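Local coordinates for putative lipoprotein (Bacteroides ovatus, PDB 3OQQ), which is of unknown function but, as a putative lipoprotein of a gut bacterium, is probably an extracellular protein, and it binds calcium ions in the crystal, at residues Thr191-Leu197 with Val268-Leu274; Trp244-Thr248 with Arg293-Pro297; Arg402-Pro406 with Glu429-Arg433. One frame throughout, in Å; residues are numbered along the deposited sequence.

Contact 1: residues Thr191-Leu197 with Val268-Leu274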
ATOM      1  N   THR A 191      -8.945 -14.644   7.020  1.00 20.49           N
ATOM      2  CA  THR A 191     -10.310 -14.135   6.946  1.00 19.81           C
ATOM      3  C   THR A 191     -10.348 -12.640   6.647  1.00 21.28           C
ATOM      4  O   THR A 191     -11.317 -12.171   6.065  1.00 19.81           O
ATOM      5  CB  THR A 191     -11.044 -14.416   8.271  1.00 26.21           C
ATOM      6  OG1 THR A 191     -10.264 -13.894   9.345  1.00 24.07           O
ATOM      7  CG2 THR A 191     -11.306 -15.916   8.509  1.00 26.18           C
ATOM      8  N   VAL A 192      -9.345 -11.886   7.128  1.00 16.37           N
ATOM      9  CA  VAL A 192      -9.319 -10.425   7.016  1.00 15.09           C
ATOM     10  C   VAL A 192      -7.944  -9.931   6.579  1.00 17.89           C
ATOM     11  O   VAL A 192      -6.936 -10.552   6.899  1.00 18.45           O
ATOM     12  CB  VAL A 192      -9.708  -9.742   8.383  1.00 18.48           C
ATOM     13  CG1 VAL A 192      -9.784  -8.215   8.254  1.00 16.64           C
ATOM     14  CG2 VAL A 192     -11.018 -10.286   8.967  1.00 18.90           C
ATOM     15  N   LEU A 193      -7.923  -8.803   5.844  1.00 14.37           N
ATOM     16  CA  LEU A 193      -6.747  -8.003   5.526  1.00 13.63           C
ATOM     17  C   LEU A 193      -7.081  -6.587   5.974  1.00 19.97           C
ATOM     18  O   LEU A 193      -8.253  -6.223   6.059  1.00 20.47           O
ATOM     19  CB  LEU A 193      -6.277  -8.070   4.075  1.00 11.95           C
ATOM     20  CG  LEU A 193      -7.138  -7.488   2.956  1.00 15.27           C
ATOM     21  CD1 LEU A 193      -6.859  -6.024   2.743  1.00 15.94           C
ATOM     22  CD2 LEU A 193      -6.831  -8.192   1.667  1.00 14.45           C
ATOM     23  N   GLY A 194      -6.078  -5.807   6.297  1.00 16.44           N
ATOM     24  CA  GLY A 194      -6.340  -4.442   6.730  1.00 16.43           C
ATOM     25  C   GLY A 194      -5.103  -3.588   6.838  1.00 22.00           C
ATOM     26  O   GLY A 194      -3.986  -4.029   6.538  1.00 20.46           O
ATOM     27  N   VAL A 195      -5.300  -2.363   7.313  1.00 19.43           N
ATOM     28  CA  VAL A 195      -4.202  -1.427   7.481  1.00 18.81           C
ATOM     29  C   VAL A 195      -4.574  -0.465   8.585  1.00 20.37           C
ATOM     30  O   VAL A 195      -5.733  -0.123   8.763  1.00 18.23           O
ATOM     31  CB  VAL A 195      -3.823  -0.671   6.141  1.00 22.07           C
ATOM     32  CG1 VAL A 195      -4.961   0.216   5.622  1.00 21.43           C
ATOM     33  CG2 VAL A 195      -2.525   0.139   6.282  1.00 22.05           C
ATOM     34  N   VAL A 196      -3.584  -0.076   9.340  1.00 16.77           N
ATOM     35  CA  VAL A 196      -3.673   0.997  10.301  1.00 17.29           C
ATOM     36  C   VAL A 196      -2.964   2.167   9.631  1.00 23.35           C
ATOM     37  O   VAL A 196      -1.798   2.026   9.250  1.00 22.01           O
ATOM     38  CB  VAL A 196      -3.032   0.677  11.677  1.00 19.89           C
ATOM     39  CG1 VAL A 196      -3.061   1.914  12.565  1.00 20.90           C
ATOM     40  CG2 VAL A 196      -3.689  -0.523  12.362  1.00 18.43           C
ATOM     41  N   LEU A 197      -3.658   3.300   9.467  1.00 21.29           N
ATOM     42  CA  LEU A 197      -3.057   4.525   8.954  1.00 20.41           C
ATOM     43  C   LEU A 197      -2.573   5.244  10.187  1.00 25.65           C
ATOM     44  O   LEU A 197      -3.298   6.039  10.799  1.00 25.53           O
ATOM     45  CB  LEU A 197      -4.054   5.354   8.139  1.00 20.63           C
ATOM     46  CG  LEU A 197      -4.692   4.668   6.941  1.00 23.36           C
ATOM     47  CD1 LEU A 197      -5.760   5.528   6.375  1.00 22.89           C
ATOM     48  CD2 LEU A 197      -3.653   4.264   5.889  1.00 19.90           C
ATOM     49  N   VAL A 268      -8.334   2.653  11.396  1.00 20.24           N
ATOM     50  CA  VAL A 268      -8.154   1.196  11.217  1.00 19.68           C
ATOM     51  C   VAL A 268      -9.139   0.713  10.133  1.00 23.86           C
ATOM     52  O   VAL A 268     -10.348   0.838  10.299  1.00 23.00           O
ATOM     53  CB  VAL A 268      -8.287   0.406  12.546  1.00 22.71           C
ATOM     54  CG1 VAL A 268      -8.184  -1.107  12.310  1.00 21.97           C
ATOM     55  CG2 VAL A 268      -7.253   0.884  13.572  1.00 22.11           C
ATOM     56  N   ILE A 269      -8.594   0.182   9.022  1.00 20.71           N
ATOM     57  CA  ILE A 269      -9.355  -0.269   7.866  1.00 19.86           C
ATOM     58  C   ILE A 269      -9.258  -1.784   7.736  1.00 23.38           C
ATOM     59  O   ILE A 269      -8.153  -2.323   7.670  1.00 19.77           O
ATOM     60  CB  ILE A 269      -8.835   0.457   6.571  1.00 21.83           C
ATOM     61  CG1 ILE A 269      -9.011   1.992   6.723  1.00 22.02           C
ATOM     62  CG2 ILE A 269      -9.568  -0.057   5.290  1.00 19.03           C
ATOM     63  CD1 ILE A 269      -8.373   2.848   5.672  1.00 16.55           C
ATOM     64  N   THR A 270     -10.414  -2.473   7.668  1.00 20.48           N
ATOM     65  CA  THR A 270     -10.395  -3.930   7.480  1.00 18.87           C
ATOM     66  C   THR A 270     -11.321  -4.363   6.336  1.00 21.48           C
ATOM     67  O   THR A 270     -12.430  -3.848   6.198  1.00 21.41           O
ATOM     68  CB  THR A 270     -10.760  -4.690   8.752  1.00 16.58           C
ATOM     69  OG1 THR A 270     -12.049  -4.276   9.170  1.00 19.94           O
ATOM     70  CG2 THR A 270      -9.741  -4.505   9.881  1.00 15.51           C
ATOM     71  N   LEU A 271     -10.847  -5.333   5.546  1.00 17.80           N
ATOM     72  CA  LEU A 271     -11.576  -5.997   4.491  1.00 16.68           C
ATOM     73  C   LEU A 271     -11.749  -7.444   4.907  1.00 21.86           C
ATOM     74  O   LEU A 271     -10.781  -8.213   4.918  1.00 22.23           O
ATOM     75  CB  LEU A 271     -10.848  -5.881   3.144  1.00 15.53           C
ATOM     76  CG  LEU A 271     -11.521  -6.632   1.970  1.00 16.96           C
ATOM     77  CD1 LEU A 271     -12.968  -6.117   1.711  1.00 15.56           C
ATOM     78  CD2 LEU A 271     -10.688  -6.528   0.733  1.00 13.02           C
ATOM     79  N   ASP A 272     -12.972  -7.789   5.319  1.00 16.76           N
ATOM     80  CA  ASP A 272     -13.350  -9.128   5.793  1.00 15.01           C
ATOM     81  C   ASP A 272     -14.040  -9.863   4.636  1.00 22.00           C
ATOM     82  O   ASP A 272     -14.467  -9.202   3.681  1.00 21.08           O
ATOM     83  CB  ASP A 272     -14.260  -8.940   7.009  1.00 15.62           C
ATOM     84  CG  ASP A 272     -14.577 -10.135   7.897  1.00 22.96           C
ATOM     85  OD1 ASP A 272     -14.190 -11.285   7.535  1.00 22.28           O
ATOM     86  OD2 ASP A 272     -15.225  -9.933   8.920  1.00 23.63           O
ATOM     87  N   GLY A 273     -14.072 -11.201   4.674  1.00 19.83           N
ATOM     88  CA  GLY A 273     -14.691 -11.988   3.598  1.00 19.48           C
ATOM     89  C   GLY A 273     -13.758 -12.794   2.716  1.00 22.03           C
ATOM     90  O   GLY A 273     -14.204 -13.462   1.759  1.00 21.39           O
ATOM     91  N   LEU A 274     -12.437 -12.734   3.030  1.00 16.93           N
ATOM     92  CA  LEU A 274     -11.391 -13.436   2.294  1.00 16.56           C
ATOM     93  C   LEU A 274     -11.650 -14.937   2.194  1.00 21.33           C
ATOM     94  O   LEU A 274     -11.305 -15.536   1.183  1.00 20.40           O
ATOM     95  CB  LEU A 274      -9.998 -13.212   2.935  1.00 15.85           C
ATOM     96  CG  LEU A 274      -9.466 -11.796   3.049  1.00 18.71           C
ATOM     97  CD1 LEU A 274      -7.957 -11.836   3.506  1.00 17.95           C
ATOM     98  CD2 LEU A 274      -9.661 -11.021   1.726  1.00 18.96           C
TER
HETATM   99  O   HOH W   1     -13.231 -14.110   5.632  1.00 19.16           O
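The carbonyl oxygen of Thr191 faces the turn that ends the partner strand: it accepts from Leu274 N at 3.3 Å, the donor standing 43° out of the carbonyl plane, more weakly from Gly273 N, and it also takes a bond from a water. Val192 comes next, in a non-hydrogen-bonded pair with Asp272. With CG1 anti to the backbone N (chi1 -176°), that methyl meets Thr270 CB at 3.7 Å, while CG2 rests against the Asp272 carboxylate. Leu193 and Leu271 exchange two backbone bonds; the one from Leu271 N to Leu193 O is 2.8 Å and almost straight (176°). The Leu193 side chain lies alongside that of Leu271, and its CD2 meets Leu274 CD2 at 4.0 Å, the two leucines crossing at about a right angle. Replacing Leu274 by an alanine is likely to open a gap beside Leu193 CD2 and over Val192 C, which Leu274 CD1 now touches at 3.6 Å. Gly194 brings its CA to 2.9 Å from Ile269 O, where a CB would clash. Val195 pairs with Ile269 through two further backbone bonds, Val196 CG2 faces Val268 CG2, and Leu197 CD1 reaches Ile269 CD1 at 3.8 Å. Both strands are interior members of a six-stranded antiparallel sheet, between strands 253-263 and 333-339; Thr191 and Val192 form a classic bulge opposite Lys338, and Val195, Ile269, Leu271 and Leu274 pack on strand 173-184.

Contact 2: residues Trp244-Thr248 with Arg293-Pro297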
ATOM      1  N   TRP A 244     -19.044 -13.275  -8.764  1.00 23.95           N
ATOM      2  CA  TRP A 244     -18.431 -12.781  -9.990  1.00 22.74           C
ATOM      3  C   TRP A 244     -19.394 -13.135 -11.114  1.00 29.94           C
ATOM      4  O   TRP A 244     -20.172 -14.084 -10.956  1.00 29.44           O
ATOM      5  CB  TRP A 244     -17.065 -13.461 -10.226  1.00 20.73           C
ATOM      6  CG  TRP A 244     -15.908 -12.841  -9.489  1.00 20.10           C
ATOM      7  CD1 TRP A 244     -15.269 -11.674  -9.793  1.00 22.25           C
ATOM      8  CD2 TRP A 244     -15.229 -13.389  -8.346  1.00 19.57           C
ATOM      9  NE1 TRP A 244     -14.240 -11.450  -8.904  1.00 21.35           N
ATOM     10  CE2 TRP A 244     -14.173 -12.505  -8.024  1.00 23.02           C
ATOM     11  CE3 TRP A 244     -15.379 -14.572  -7.595  1.00 21.15           C
ATOM     12  CZ2 TRP A 244     -13.312 -12.731  -6.940  1.00 22.23           C
ATOM     13  CZ3 TRP A 244     -14.508 -14.805  -6.530  1.00 22.38           C
ATOM     14  CH2 TRP A 244     -13.487 -13.898  -6.218  1.00 22.17           C
ATOM     15  N   SER A 245     -19.372 -12.396 -12.227  1.00 29.33           N
ATOM     16  CA  SER A 245     -20.144 -12.781 -13.405  1.00 30.99           C
ATOM     17  C   SER A 245     -19.593 -14.134 -13.857  1.00 35.25           C
ATOM     18  O   SER A 245     -18.386 -14.332 -13.760  1.00 34.29           O
ATOM     19  CB  SER A 245     -19.978 -11.753 -14.524  1.00 35.51           C
ATOM     20  OG  SER A 245     -20.568 -10.515 -14.179  1.00 51.80           O
ATOM     21  N   ASN A 246     -20.458 -15.076 -14.259  1.00 34.10           N
ATOM     22  CA  ASN A 246     -20.074 -16.425 -14.694  1.00 35.64           C
ATOM     23  C   ASN A 246     -19.087 -17.056 -13.670  1.00 38.69           C
ATOM     24  O   ASN A 246     -18.006 -17.536 -14.026  1.00 37.35           O
ATOM     25  CB  ASN A 246     -19.515 -16.403 -16.143  1.00 39.06           C
ATOM     26  CG  ASN A 246     -20.345 -15.537 -17.081  1.00 71.55           C
ATOM     27  OD1 ASN A 246     -21.555 -15.746 -17.277  1.00 70.56           O
ATOM     28  ND2 ASN A 246     -19.741 -14.476 -17.592  1.00 62.32           N
ATOM     29  N   ASP A 247     -19.493 -17.013 -12.381  1.00 35.82           N
ATOM     30  CA  ASP A 247     -18.753 -17.516 -11.227  1.00 34.94           C
ATOM     31  C   ASP A 247     -18.685 -19.032 -11.242  1.00 41.54           C
ATOM     32  O   ASP A 247     -19.603 -19.698 -11.723  1.00 42.24           O
ATOM     33  CB  ASP A 247     -19.379 -17.026  -9.899  1.00 35.04           C
ATOM     34  CG  ASP A 247     -18.353 -16.726  -8.813  1.00 33.19           C
ATOM     35  OD1 ASP A 247     -17.170 -17.137  -8.970  1.00 30.59           O
ATOM     36  OD2 ASP A 247     -18.731 -16.094  -7.799  1.00 29.25           O
ATOM     37  N   THR A 248     -17.595 -19.570 -10.672  1.00 38.50           N
ATOM     38  CA  THR A 248     -17.299 -20.998 -10.631  1.00 38.15           C
ATOM     39  C   THR A 248     -18.130 -21.743  -9.553  1.00 41.74           C
ATOM     40  O   THR A 248     -18.077 -22.976  -9.488  1.00 42.10           O
ATOM     41  CB  THR A 248     -15.797 -21.187 -10.444  1.00 41.78           C
ATOM     42  OG1 THR A 248     -15.382 -20.408  -9.319  1.00 38.38           O
ATOM     43  CG2 THR A 248     -15.011 -20.765 -11.673  1.00 37.64           C
ATOM     44  N   ARG A 293      -7.813 -18.435 -11.854  1.00 20.01           N
ATOM     45  CA  ARG A 293      -8.870 -17.923 -12.722  1.00 20.54           C
ATOM     46  C   ARG A 293      -8.321 -16.711 -13.459  1.00 24.12           C
ATOM     47  O   ARG A 293      -8.036 -15.675 -12.854  1.00 19.45           O
ATOM     48  CB  ARG A 293     -10.122 -17.600 -11.901  1.00 18.36           C
ATOM     49  CG  ARG A 293     -10.615 -18.819 -11.118  1.00 25.18           C
ATOM     50  CD  ARG A 293     -11.659 -18.453 -10.075  1.00 21.63           C
ATOM     51  NE  ARG A 293     -12.873 -17.990 -10.739  1.00 26.35           N
ATOM     52  CZ  ARG A 293     -13.944 -17.528 -10.117  1.00 34.27           C
ATOM     53  NH1 ARG A 293     -13.986 -17.484  -8.791  1.00 23.96           N
ATOM     54  NH2 ARG A 293     -14.987 -17.110 -10.815  1.00 26.21           N
ATOM     55  N   GLU A 294      -8.148 -16.885 -14.777  1.00 21.77           N
ATOM     56  CA  GLU A 294      -7.549 -15.917 -15.681  1.00 21.31           C
ATOM     57  C   GLU A 294      -8.391 -14.663 -15.818  1.00 23.47           C
ATOM     58  O   GLU A 294      -9.575 -14.757 -16.103  1.00 24.58           O
ATOM     59  CB  GLU A 294      -7.321 -16.571 -17.074  1.00 22.86           C
ATOM     60  CG  GLU A 294      -6.340 -17.723 -17.045  1.00 34.65           C
ATOM     61  CD  GLU A 294      -4.981 -17.440 -16.427  1.00 48.56           C
ATOM     62  OE1 GLU A 294      -4.430 -16.345 -16.681  1.00 25.00           O
ATOM     63  OE2 GLU A 294      -4.453 -18.331 -15.721  1.00 37.27           O
ATOM     64  N   GLY A 295      -7.759 -13.505 -15.627  1.00 20.61           N
ATOM     65  CA  GLY A 295      -8.390 -12.189 -15.752  1.00 19.68           C
ATOM     66  C   GLY A 295      -9.532 -11.923 -14.787  1.00 24.38           C
ATOM     67  O   GLY A 295     -10.391 -11.086 -15.073  1.00 27.10           O
ATOM     68  N   LEU A 296      -9.566 -12.635 -13.649  1.00 18.49           N
ATOM     69  CA  LEU A 296     -10.618 -12.513 -12.664  1.00 17.30           C
ATOM     70  C   LEU A 296     -10.593 -11.116 -12.018  1.00 23.74           C
ATOM     71  O   LEU A 296      -9.554 -10.735 -11.469  1.00 24.51           O
ATOM     72  CB  LEU A 296     -10.527 -13.623 -11.583  1.00 16.64           C
ATOM     73  CG  LEU A 296     -11.772 -13.747 -10.660  1.00 18.47           C
ATOM     74  CD1 LEU A 296     -12.996 -14.269 -11.434  1.00 17.85           C
ATOM     75  CD2 LEU A 296     -11.487 -14.568  -9.427  1.00 14.40           C
ATOM     76  N   PRO A 297     -11.703 -10.324 -12.114  1.00 18.89           N
ATOM     77  CA  PRO A 297     -11.725  -9.009 -11.443  1.00 18.48           C
ATOM     78  C   PRO A 297     -11.340  -9.152  -9.957  1.00 22.97           C
ATOM     79  O   PRO A 297     -11.683 -10.153  -9.313  1.00 21.41           O
ATOM     80  CB  PRO A 297     -13.186  -8.543 -11.611  1.00 20.27           C
ATOM     81  CG  PRO A 297     -13.682  -9.283 -12.878  1.00 24.50           C
ATOM     82  CD  PRO A 297     -13.007 -10.634 -12.755  1.00 21.38           C
TER
HETATM   83  O   HOH W   2     -15.504 -16.397 -13.365  1.00 43.49           O
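Asp247 and Arg293 supply the ionic part. Bent at chi3, Arg293 donates from NH2 to Asp247 OD1 at 2.9 Å, and NH1 adds a weak bond to the same oxygen; carboxylate and guanidinium planes lie only 27° apart. Thr248 N reaches OD1 from the opposite face of the carboxylate to NH2, while OD2 pairs with Arg253. Water 2, in the guanidinium plane, bridges Arg293 NH2 and Asn246 O.

One hydrogen bond holds the indole: Trp244 NE1 donates its N-H to Pro297 O at 2.9 Å, bent to 139° and tilted from the ring plane.

The rest are apolar or face contacts. Leu296 CD2 sits over the six-membered ring of Trp244 in a CH-pi contact, 3.7 Å from the centroid and 16° off the normal. Leu296 CD1 lies over one face of the guanidinium, toward its rim. Over the centre of the other is Thr248 OG1, which is hydrogen-bonded to Asp279.

With neighbours over both faces and bonds at its edge, the guanidinium is probably held from turning. Asp247 probably offsets part of the positive charge of Arg293 and Arg253, so charge and indole packing join two irregular loops, one containing the Arg293-Leu296 type II turn.

Contact 3: residues Arg402-Pro406 with Glu429-Arg433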
ATOM      1  N   ARG A 402      12.034 -18.265  -1.480  1.00 22.82           N
ATOM      2  CA  ARG A 402      13.441 -18.201  -1.909  1.00 22.17           C
ATOM      3  C   ARG A 402      13.675 -18.966  -3.273  1.00 28.87           C
ATOM      4  O   ARG A 402      14.663 -18.690  -3.956  1.00 29.40           O
ATOM      5  CB  ARG A 402      14.349 -18.766  -0.800  1.00 20.70           C
ATOM      6  CG  ARG A 402      14.371 -20.291  -0.776  1.00 32.90           C
ATOM      7  CD  ARG A 402      14.828 -20.892   0.510  1.00 41.99           C
ATOM      8  NE  ARG A 402      16.253 -20.732   0.721  1.00 39.97           N
ATOM      9  CZ  ARG A 402      16.959 -21.435   1.600  1.00 55.49           C
ATOM     10  NH1 ARG A 402      16.378 -22.389   2.322  1.00 42.63           N
ATOM     11  NH2 ARG A 402      18.252 -21.200   1.756  1.00 31.89           N
ATOM     12  N   GLU A 403      12.781 -19.912  -3.646  1.00 24.86           N
ATOM     13  CA  GLU A 403      12.865 -20.628  -4.940  1.00 24.61           C
ATOM     14  C   GLU A 403      12.179 -19.818  -6.038  1.00 26.03           C
ATOM     15  O   GLU A 403      12.668 -19.791  -7.159  1.00 25.05           O
ATOM     16  CB  GLU A 403      12.279 -22.048  -4.852  1.00 26.13           C
ATOM     17  CG  GLU A 403      13.155 -22.979  -4.034  1.00 31.53           C
ATOM     18  CD  GLU A 403      12.773 -24.442  -4.021  1.00 48.48           C
ATOM     19  OE1 GLU A 403      12.087 -24.896  -4.964  1.00 39.36           O
ATOM     20  OE2 GLU A 403      13.174 -25.142  -3.064  1.00 56.70           O
ATOM     21  N   ALA A 404      11.061 -19.136  -5.716  1.00 21.88           N
ATOM     22  CA  ALA A 404      10.385 -18.222  -6.644  1.00 20.27           C
ATOM     23  C   ALA A 404      11.281 -17.008  -6.920  1.00 23.79           C
ATOM     24  O   ALA A 404      11.285 -16.492  -8.042  1.00 22.97           O
ATOM     25  CB  ALA A 404       9.054 -17.761  -6.053  1.00 20.25           C
ATOM     26  N   TYR A 405      12.041 -16.552  -5.873  1.00 20.21           N
ATOM     27  CA  TYR A 405      12.952 -15.408  -5.945  1.00 19.80           C
ATOM     28  C   TYR A 405      14.379 -15.846  -5.528  1.00 23.58           C
ATOM     29  O   TYR A 405      14.713 -15.744  -4.342  1.00 23.47           O
ATOM     30  CB  TYR A 405      12.407 -14.221  -5.083  1.00 19.45           C
ATOM     31  CG  TYR A 405      11.178 -13.619  -5.723  1.00 17.82           C
ATOM     32  CD1 TYR A 405      11.292 -12.651  -6.719  1.00 18.51           C
ATOM     33  CD2 TYR A 405       9.907 -14.117  -5.437  1.00 17.82           C
ATOM     34  CE1 TYR A 405      10.169 -12.168  -7.390  1.00 16.48           C
ATOM     35  CE2 TYR A 405       8.781 -13.665  -6.121  1.00 18.56           C
ATOM     36  CZ  TYR A 405       8.919 -12.689  -7.099  1.00 24.12           C
ATOM     37  OH  TYR A 405       7.827 -12.264  -7.807  1.00 20.68           O
ATOM     38  N   PRO A 406      15.246 -16.304  -6.490  1.00 20.59           N
ATOM     39  CA  PRO A 406      16.588 -16.811  -6.104  1.00 21.11           C
ATOM     40  C   PRO A 406      17.555 -15.782  -5.505  1.00 24.50           C
ATOM     41  O   PRO A 406      18.556 -16.185  -4.925  1.00 24.46           O
ATOM     42  CB  PRO A 406      17.159 -17.370  -7.421  1.00 23.23           C
ATOM     43  CG  PRO A 406      15.959 -17.618  -8.288  1.00 26.98           C
ATOM     44  CD  PRO A 406      14.984 -16.533  -7.929  1.00 21.72           C
ATOM     45  N   GLU A 429       7.961 -20.371 -13.751  1.00 20.63           N
ATOM     46  CA  GLU A 429       7.256 -21.603 -13.359  1.00 21.60           C
ATOM     47  C   GLU A 429       6.912 -21.666 -11.843  1.00 23.39           C
ATOM     48  O   GLU A 429       6.136 -22.540 -11.444  1.00 23.71           O
ATOM     49  CB  GLU A 429       8.052 -22.860 -13.814  1.00 23.44           C
ATOM     50  CG  GLU A 429       9.185 -23.325 -12.920  1.00 36.58           C
ATOM     51  CD  GLU A 429       9.048 -24.711 -12.296  1.00 65.74           C
ATOM     52  OE1 GLU A 429       7.908 -25.212 -12.121  1.00 40.87           O
ATOM     53  OE2 GLU A 429      10.102 -25.271 -11.917  1.00 64.86           O
ATOM     54  N   LYS A 430       7.477 -20.748 -11.014  1.00 17.45           N
ATOM     55  CA  LYS A 430       7.253 -20.735  -9.567  1.00 17.12           C
ATOM     56  C   LYS A 430       6.370 -19.580  -9.124  1.00 22.14           C
ATOM     57  O   LYS A 430       6.065 -19.473  -7.933  1.00 20.29           O
ATOM     58  CB  LYS A 430       8.600 -20.695  -8.835  1.00 18.72           C
ATOM     59  CG  LYS A 430       9.372 -21.978  -9.110  1.00 20.25           C
ATOM     60  CD  LYS A 430      10.500 -22.273  -8.200  1.00 32.61           C
ATOM     61  CE  LYS A 430      11.277 -23.483  -8.709  1.00 39.01           C
ATOM     62  NZ  LYS A 430      10.540 -24.762  -8.490  1.00 38.05           N
ATOM     63  N   THR A 431       5.952 -18.710 -10.077  1.00 18.29           N
ATOM     64  CA  THR A 431       5.159 -17.551  -9.719  1.00 17.33           C
ATOM     65  C   THR A 431       3.939 -17.415 -10.587  1.00 20.59           C
ATOM     66  O   THR A 431       3.874 -18.001 -11.660  1.00 21.15           O
ATOM     67  CB  THR A 431       5.998 -16.263  -9.758  1.00 19.48           C
ATOM     68  OG1 THR A 431       6.619 -16.121 -11.054  1.00 16.82           O
ATOM     69  CG2 THR A 431       7.007 -16.194  -8.626  1.00 15.35           C
ATOM     70  N   ILE A 432       2.980 -16.615 -10.113  1.00 16.91           N
ATOM     71  CA  ILE A 432       1.694 -16.363 -10.772  1.00 16.18           C
ATOM     72  C   ILE A 432       1.520 -14.911 -11.150  1.00 23.70           C
ATOM     73  O   ILE A 432       1.829 -14.008 -10.374  1.00 22.77           O
ATOM     74  CB  ILE A 432       0.539 -16.770  -9.810  1.00 17.35           C
ATOM     75  CG1 ILE A 432       0.646 -18.242  -9.422  1.00 17.16           C
ATOM     76  CG2 ILE A 432      -0.883 -16.393 -10.333  1.00 15.08           C
ATOM     77  CD1 ILE A 432      -0.199 -18.640  -8.239  1.00 15.10           C
ATOM     78  N   ARG A 433       0.923 -14.724 -12.318  1.00 24.69           N
ATOM     79  CA  ARG A 433       0.369 -13.504 -12.893  1.00 24.35           C
ATOM     80  C   ARG A 433      -0.899 -13.920 -13.644  1.00 26.91           C
ATOM     81  O   ARG A 433      -0.808 -14.758 -14.537  1.00 27.23           O
ATOM     82  CB  ARG A 433       1.367 -12.777 -13.800  1.00 27.52           C
ATOM     83  CG  ARG A 433       0.814 -11.473 -14.376  1.00 42.97           C
ATOM     84  CD  ARG A 433       1.629 -10.273 -13.957  1.00 54.86           C
ATOM     85  NE  ARG A 433       1.365  -9.121 -14.813  1.00 62.94           N
TER
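Lys430 reaches along the end of helix 401-404 because its CG stands anti to its own carbonyl carbon (chi1 -65°) and the chain then stays extended until it bends at the last torsion (chi4 -74°), turning NZ toward the carboxylate of Glu403. On the next residue, the first torsion (chi1 55°) puts Thr431 OG1 between backbone N and carbonyl carbon, which leaves CG2 as the branch that meets the helix.

The aliphatic part of the lysine does most of the touching. Its CB lies 3.8 Å from Ala404 CA, and farther out CD passes 3.5 Å from Glu403 O and 3.8 Å from Glu403 CB. At the end of the chain, Lys430 NZ is 3.9 Å from Glu403 OE1, a long salt bridge; the two side chains cross at a slant. The ammonium is also 3.5 Å from OE2 of the adjacent Glu429, in a weak bonded pair, so one lysine links two glutamates in a salt-bridge network whose separations suggest loose electrostatic attraction.

In fold terms, a short helix end meets a tail near the C-terminus: residues 429-430 finish a 3-10 segment, and the weakly bonded strand 431-432 pairs antiparallel with strand 394-395. Tyr405 is the first residue to depart from helical backbone angles, which marks where the helix gives way to loop.

Thr431 CG2 touches two residues of the other segment, Ala404 CB at 3.6 Å and Tyr405 CE2 at 4.0 Å. It approaches the tyrosine ring obliquely. The polar ends of both residues are engaged elsewhere: Tyr405 OH bonds to Arg393 O, and Thr431 OG1 to Val427 O. Trp422 meets the Tyr405 ring edge-to-face, while Phe426 packs on both Tyr405 and Thr431.

Contact 1 is buried, whereas contact 2 lies at the surface, its centre about 24 Å from the centre of the chain; contact 3 is mostly buried yet nearly as far out. The first two alternate along the chain and concern the same sheet: contact 1 pairs strands 190-198 and 266-272, while Trp244-Thr248 belongs to the loop joining strands 234-242 and 253-263. Contact 3 follows and uses no strand of that sheet. Chemistry changes with place: main-chain bonds inside the sheet, close ionic and indole contacts between loops, and a methyl and methylene interface with only long or weak charge pairs at the helix end. Nearest atoms of contacts 2 and 3 are about 4 Å apart.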